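Local coordinates for protein 4-oxalocrotonate decarboxylase NahK (Pseudomonas putida, PDB 5D2K) that catalyses the metal-assisted decarboxylation of (3E)-2-oxohex-3-enedioate to 2-oxopent-4-enoate in the breakdown of naphthalene, at residues A[66-80]-A[234-246]. The protein carries 1 engineered substitution. Numbering follows the deposited sequence. Where two conformers were deposited one is given.
Sequences VGLKMGLTSWAKMAQ and GTFIMTGGITAAV. With OOG (2-oxoadipic acid), chain D.
Leu-68 and Met-238 join two parallel strands: Leu-68 N donates to Phe-236 O, Leu-68 O accepts from Met-238 N, and Met-70 N reaches Met-238 O at 2.9 Å, almost straight (172°). Packing is tight here. Gly-67 suits its place because a CB would strike Phe-236 O, and Gly-240 because one would hit Thr-73 OG1 and, at these backbone angles, Thr-239 O. On one sheet face, Met-70 and Ile-237 pack against helix 213-225; on the other, CB atoms of Lys-69 and Met-238 meet at 4.0 Å. Beyond the strands, Ser-74 caps helix 75-81. At chi1 71° its OG lies between backbone N and carbonyl carbon, accepting from Lys-77 N and donating to Gly-241 O at 2.8 Å. The looser, solvent-facing part lies at Gln-80, whose extended side chain carries its amide to Ala-245: Gln-80 OE1 accepts from Ala-245 N at 3.0 Å and Gln-80 NE2 donates to Ala-245 O at 3.1 Å, both donors tilted from the carbonyl plane. A leucine here would probably leave that N-H and carbonyl without these mates and extended segment 244-245 less firmly tied to the helix. 2-Oxoadipate lies against both segments: Lys-69 NZ grips its keto O5 at 2.7 Å, Lys-77 NZ O2 of the far carboxylate, and Gly-241 N its O4. Both lysines also bridge to metal ligands, Glu-147 and Glu-114, coupling substrate and magnesium sites, consistent with metal-assisted decarboxylation.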
loop_
_atom_site.group_PDB
_atom_site.type_symbol
_atom_site.label_atom_id
_atom_site.label_comp_id
_atom_site.label_asym_id
_atom_site.label_seq_id
_atom_site.Cartn_x
_atom_site.Cartn_y
_atom_site.Cartn_z
ATOM N N VAL A 66 2.109 -10.353 -5.588
ATOM C CA VAL A 66 3.301 -9.811 -6.252
ATOM C C VAL A 66 4.028 -8.768 -5.429
ATOM O O VAL A 66 5.018 -8.200 -5.898
ATOM C CB VAL A 66 2.960 -9.195 -7.619
ATOM C CG1 VAL A 66 2.370 -10.257 -8.550
ATOM C CG2 VAL A 66 1.995 -8.006 -7.470
ATOM N N GLY A 67 3.573 -8.544 -4.201
ATOM C CA GLY A 67 4.286 -7.652 -3.302
ATOM C C GLY A 67 3.552 -7.306 -2.027
ATOM O O GLY A 67 2.497 -7.853 -1.739
ATOM N N LEU A 68 4.129 -6.388 -1.260
ATOM C CA LEU A 68 3.551 -5.899 -0.018
ATOM C C LEU A 68 3.559 -4.372 -0.036
ATOM O O LEU A 68 4.361 -3.775 -0.760
ATOM C CB LEU A 68 4.340 -6.404 1.199
ATOM C CG LEU A 68 4.434 -7.912 1.382
ATOM C CD1 LEU A 68 5.468 -8.240 2.460
ATOM C CD2 LEU A 68 3.068 -8.511 1.711
ATOM N N LYS A 69 2.679 -3.741 0.744
ATOM C CA LYS A 69 2.719 -2.285 0.895
ATOM C C LYS A 69 2.712 -1.886 2.363
ATOM O O LYS A 69 2.159 -2.577 3.212
ATOM C CB LYS A 69 1.566 -1.577 0.143
ATOM C CG LYS A 69 0.150 -2.153 0.298
ATOM C CD LYS A 69 -0.654 -1.548 1.450
ATOM C CE LYS A 69 -0.837 -0.037 1.335
ATOM N NZ LYS A 69 -2.072 0.486 0.628
ATOM N N MET A 70 3.394 -0.789 2.652
ATOM C CA MET A 70 3.306 -0.133 3.951
ATOM C C MET A 70 2.419 1.084 3.822
ATOM O O MET A 70 2.496 1.814 2.818
ATOM C CB MET A 70 4.691 0.259 4.454
ATOM C CG MET A 70 5.486 -0.926 4.984
ATOM S SD MET A 70 4.889 -1.510 6.574
ATOM C CE MET A 70 5.321 -0.125 7.610
ATOM N N GLY A 71 1.576 1.300 4.824
ATOM C CA GLY A 71 0.684 2.443 4.822
ATOM C C GLY A 71 0.781 3.264 6.088
ATOM O O GLY A 71 1.190 2.754 7.142
ATOM N N LEU A 72 0.390 4.533 5.972
ATOM C CA LEU A 72 0.398 5.471 7.088
ATOM C C LEU A 72 1.801 5.578 7.673
ATOM O O LEU A 72 2.023 5.379 8.866
ATOM C CB LEU A 72 -0.613 5.050 8.151
ATOM C CG LEU A 72 -1.992 4.761 7.538
ATOM C CD1 LEU A 72 -2.993 4.392 8.605
ATOM C CD2 LEU A 72 -2.496 5.942 6.688
ATOM N N THR A 73 2.745 5.904 6.805
ATOM C CA THR A 73 4.145 5.998 7.185
ATOM C C THR A 73 4.640 7.438 7.125
ATOM O O THR A 73 5.737 7.743 7.568
ATOM C CB THR A 73 5.044 5.128 6.273
ATOM O OG1 THR A 73 4.865 5.509 4.901
ATOM C CG2 THR A 73 4.698 3.658 6.432
ATOM N N SER A 74 3.832 8.317 6.550
ATOM C CA SER A 74 4.218 9.719 6.401
ATOM C C SER A 74 3.297 10.613 7.213
ATOM O O SER A 74 2.137 10.273 7.447
ATOM C CB SER A 74 4.201 10.146 4.925
ATOM O OG SER A 74 2.877 10.240 4.418
ATOM N N TRP A 75 3.818 11.756 7.641
ATOM C CA TRP A 75 3.017 12.702 8.399
ATOM C C TRP A 75 1.775 13.080 7.596
ATOM O O TRP A 75 0.664 13.129 8.131
ATOM C CB TRP A 75 3.838 13.949 8.743
ATOM C CG TRP A 75 3.109 14.918 9.617
ATOM C CD1 TRP A 75 3.131 14.973 10.982
ATOM C CD2 TRP A 75 2.244 15.975 9.186
ATOM N NE1 TRP A 75 2.332 16.001 11.428
ATOM C CE2 TRP A 75 1.775 16.631 10.344
ATOM C CE3 TRP A 75 1.819 16.432 7.934
ATOM C CZ2 TRP A 75 0.903 17.715 10.286
ATOM C CZ3 TRP A 75 0.949 17.503 7.879
ATOM C CH2 TRP A 75 0.504 18.135 9.047
ATOM N N ALA A 76 1.975 13.321 6.302
ATOM C CA ALA A 76 0.899 13.761 5.423
ATOM C C ALA A 76 -0.233 12.738 5.379
ATOM O O ALA A 76 -1.403 13.098 5.489
ATOM C CB ALA A 76 1.437 14.031 4.016
ATOM N N LYS A 77 0.116 11.464 5.229
ATOM C CA LYS A 77 -0.896 10.411 5.171
ATOM C C LYS A 77 -1.534 10.147 6.531
ATOM O O LYS A 77 -2.736 9.893 6.620
ATOM C CB LYS A 77 -0.294 9.120 4.613
ATOM C CG LYS A 77 -0.232 9.107 3.090
ATOM C CD LYS A 77 -1.632 9.125 2.507
ATOM C CE LYS A 77 -2.477 8.017 3.131
ATOM N NZ LYS A 77 -3.613 7.652 2.263
ATOM N N MET A 78 -0.732 10.208 7.589
ATOM C CA MET A 78 -1.260 10.101 8.947
ATOM C C MET A 78 -2.283 11.195 9.223
ATOM O O MET A 78 -3.361 10.928 9.762
ATOM C CB MET A 78 -0.132 10.177 9.976
ATOM C CG MET A 78 0.716 8.922 10.040
ATOM S SD MET A 78 2.044 9.073 11.251
ATOM C CE MET A 78 2.939 7.547 10.984
ATOM N N ALA A 79 -1.940 12.425 8.845
ATOM C CA ALA A 79 -2.814 13.575 9.060
ATOM C C ALA A 79 -4.110 13.451 8.265
ATOM O O ALA A 79 -5.202 13.686 8.790
ATOM C CB ALA A 79 -2.092 14.867 8.694
ATOM N N GLN A 80 -3.984 13.075 6.996
ATOM C CA GLN A 80 -5.139 12.981 6.112
ATOM C C GLN A 80 -6.155 11.949 6.599
ATOM O O GLN A 80 -7.366 12.183 6.544
ATOM C CB GLN A 80 -4.692 12.641 4.686
ATOM C CG GLN A 80 -5.853 12.374 3.739
ATOM C CD GLN A 80 -5.402 12.011 2.340
ATOM O OE1 GLN A 80 -4.432 11.268 2.154
ATOM N NE2 GLN A 80 -6.104 12.539 1.344
ATOM N N GLY A 234 13.360 -11.175 -3.198
ATOM C CA GLY A 234 12.626 -10.978 -4.435
ATOM C C GLY A 234 11.274 -10.322 -4.259
ATOM O O GLY A 234 10.457 -10.333 -5.176
ATOM N N THR A 235 11.030 -9.748 -3.084
ATOM C CA THR A 235 9.748 -9.119 -2.802
ATOM C C THR A 235 9.716 -7.650 -3.227
ATOM O O THR A 235 10.637 -6.885 -2.943
ATOM C CB THR A 235 9.397 -9.223 -1.301
ATOM O OG1 THR A 235 9.406 -10.608 -0.911
ATOM C CG2 THR A 235 8.014 -8.622 -0.998
ATOM N N PHE A 236 8.631 -7.283 -3.900
ATOM C CA PHE A 236 8.329 -5.894 -4.259
ATOM C C PHE A 236 7.616 -5.245 -3.080
ATOM O O PHE A 236 6.625 -5.776 -2.589
ATOM C CB PHE A 236 7.474 -5.879 -5.534
ATOM C CG PHE A 236 6.942 -4.525 -5.946
ATOM C CD1 PHE A 236 7.703 -3.670 -6.722
ATOM C CD2 PHE A 236 5.641 -4.166 -5.655
ATOM C CE1 PHE A 236 7.183 -2.451 -7.152
ATOM C CE2 PHE A 236 5.120 -2.949 -6.082
ATOM C CZ PHE A 236 5.900 -2.093 -6.825
ATOM N N ILE A 237 8.145 -4.110 -2.611
ATOM C CA ILE A 237 7.585 -3.395 -1.457
ATOM C C ILE A 237 7.300 -1.935 -1.772
ATOM O O ILE A 237 8.214 -1.182 -2.109
ATOM C CB ILE A 237 8.542 -3.429 -0.236
ATOM C CG1 ILE A 237 8.990 -4.854 0.080
ATOM C CG2 ILE A 237 7.895 -2.757 0.985
ATOM C CD1 ILE A 237 10.097 -4.888 1.127
ATOM N N MET A 238 6.046 -1.523 -1.623
ATOM C CA MET A 238 5.682 -0.109 -1.750
ATOM C C MET A 238 5.810 0.528 -0.378
ATOM O O MET A 238 5.117 0.115 0.550
ATOM C CB MET A 238 4.257 0.043 -2.287
ATOM C CG MET A 238 4.069 -0.543 -3.665
ATOM S SD MET A 238 2.412 -0.218 -4.324
ATOM C CE MET A 238 2.266 1.512 -4.097
ATOM N N THR A 239 6.680 1.527 -0.230
ATOM C CA THR A 239 7.085 1.913 1.120
ATOM C C THR A 239 6.210 2.967 1.780
ATOM O O THR A 239 6.353 3.208 2.980
ATOM C CB THR A 239 8.567 2.398 1.149
ATOM O OG1 THR A 239 8.744 3.544 0.306
ATOM C CG2 THR A 239 9.523 1.272 0.701
ATOM N N GLY A 240 5.276 3.568 1.033
ATOM C CA GLY A 240 4.331 4.511 1.626
ATOM C C GLY A 240 4.097 5.800 0.849
ATOM O O GLY A 240 4.957 6.286 0.124
ATOM N N GLY A 241 2.901 6.354 1.005
ATOM C CA GLY A 241 2.556 7.586 0.316
ATOM C C GLY A 241 3.421 8.717 0.819
ATOM O O GLY A 241 3.484 8.986 2.029
ATOM N N ILE A 242 4.102 9.374 -0.108
ATOM C CA ILE A 242 4.998 10.460 0.252
ATOM C C ILE A 242 4.163 11.709 0.543
ATOM O O ILE A 242 4.497 12.506 1.424
ATOM C CB ILE A 242 6.046 10.683 -0.850
ATOM C CG1 ILE A 242 7.051 9.519 -0.827
ATOM C CG2 ILE A 242 6.795 11.996 -0.642
ATOM C CD1 ILE A 242 7.923 9.368 -2.064
ATOM N N THR A 243 3.040 11.840 -0.153
ATOM C CA THR A 243 2.156 12.987 0.033
ATOM C C THR A 243 0.744 12.547 0.363
ATOM O O THR A 243 0.434 11.355 0.356
ATOM C CB THR A 243 2.075 13.861 -1.226
ATOM O OG1 THR A 243 1.259 13.207 -2.204
ATOM C CG2 THR A 243 3.448 14.122 -1.807
ATOM N N ALA A 244 -0.124 13.521 0.615
ATOM C CA ALA A 244 -1.538 13.241 0.745
ATOM C C ALA A 244 -2.070 12.647 -0.556
ATOM O O ALA A 244 -1.600 12.971 -1.649
ATOM C CB ALA A 244 -2.303 14.505 1.111
ATOM N N ALA A 245 -3.050 11.772 -0.418
ATOM C CA ALA A 245 -3.703 11.136 -1.553
ATOM C C ALA A 245 -4.678 12.101 -2.247
ATOM O O ALA A 245 -5.259 12.981 -1.607
ATOM C CB ALA A 245 -4.416 9.883 -1.090
ATOM N N VAL A 246 -4.834 11.935 -3.558
ATOM C CA VAL A 246 -5.627 12.844 -4.387
ATOM C C VAL A 246 -6.711 12.065 -5.129
ATOM O O VAL A 246 -6.420 11.064 -5.772
ATOM C CB VAL A 246 -4.728 13.574 -5.388
ATOM C CG1 VAL A 246 -5.542 14.330 -6.432
ATOM C CG2 VAL A 246 -3.755 14.508 -4.647
HETATM C C2 OOG D . -4.779 3.377 3.867
HETATM C C3 OOG D . -3.660 3.152 2.865
HETATM C C4 OOG D . -2.385 3.832 3.322
HETATM C C6 OOG D . -0.188 4.807 2.310
HETATM O O4 OOG D . 0.678 4.796 1.405
HETATM O O3 OOG D . -0.120 5.632 3.256
HETATM C C5 OOG D . -1.330 3.823 2.239
HETATM C C1 OOG D . -5.641 4.545 3.431
HETATM O O1 OOG D . -6.860 4.376 3.138
HETATM O O2 OOG D . -5.131 5.695 3.370
HETATM O O5 OOG D . -1.354 3.052 1.304
HETATM O O HOH W 1 7.070 -9.594 -4.613
HETATM O O HOH W 2 2.141 6.809 4.037
#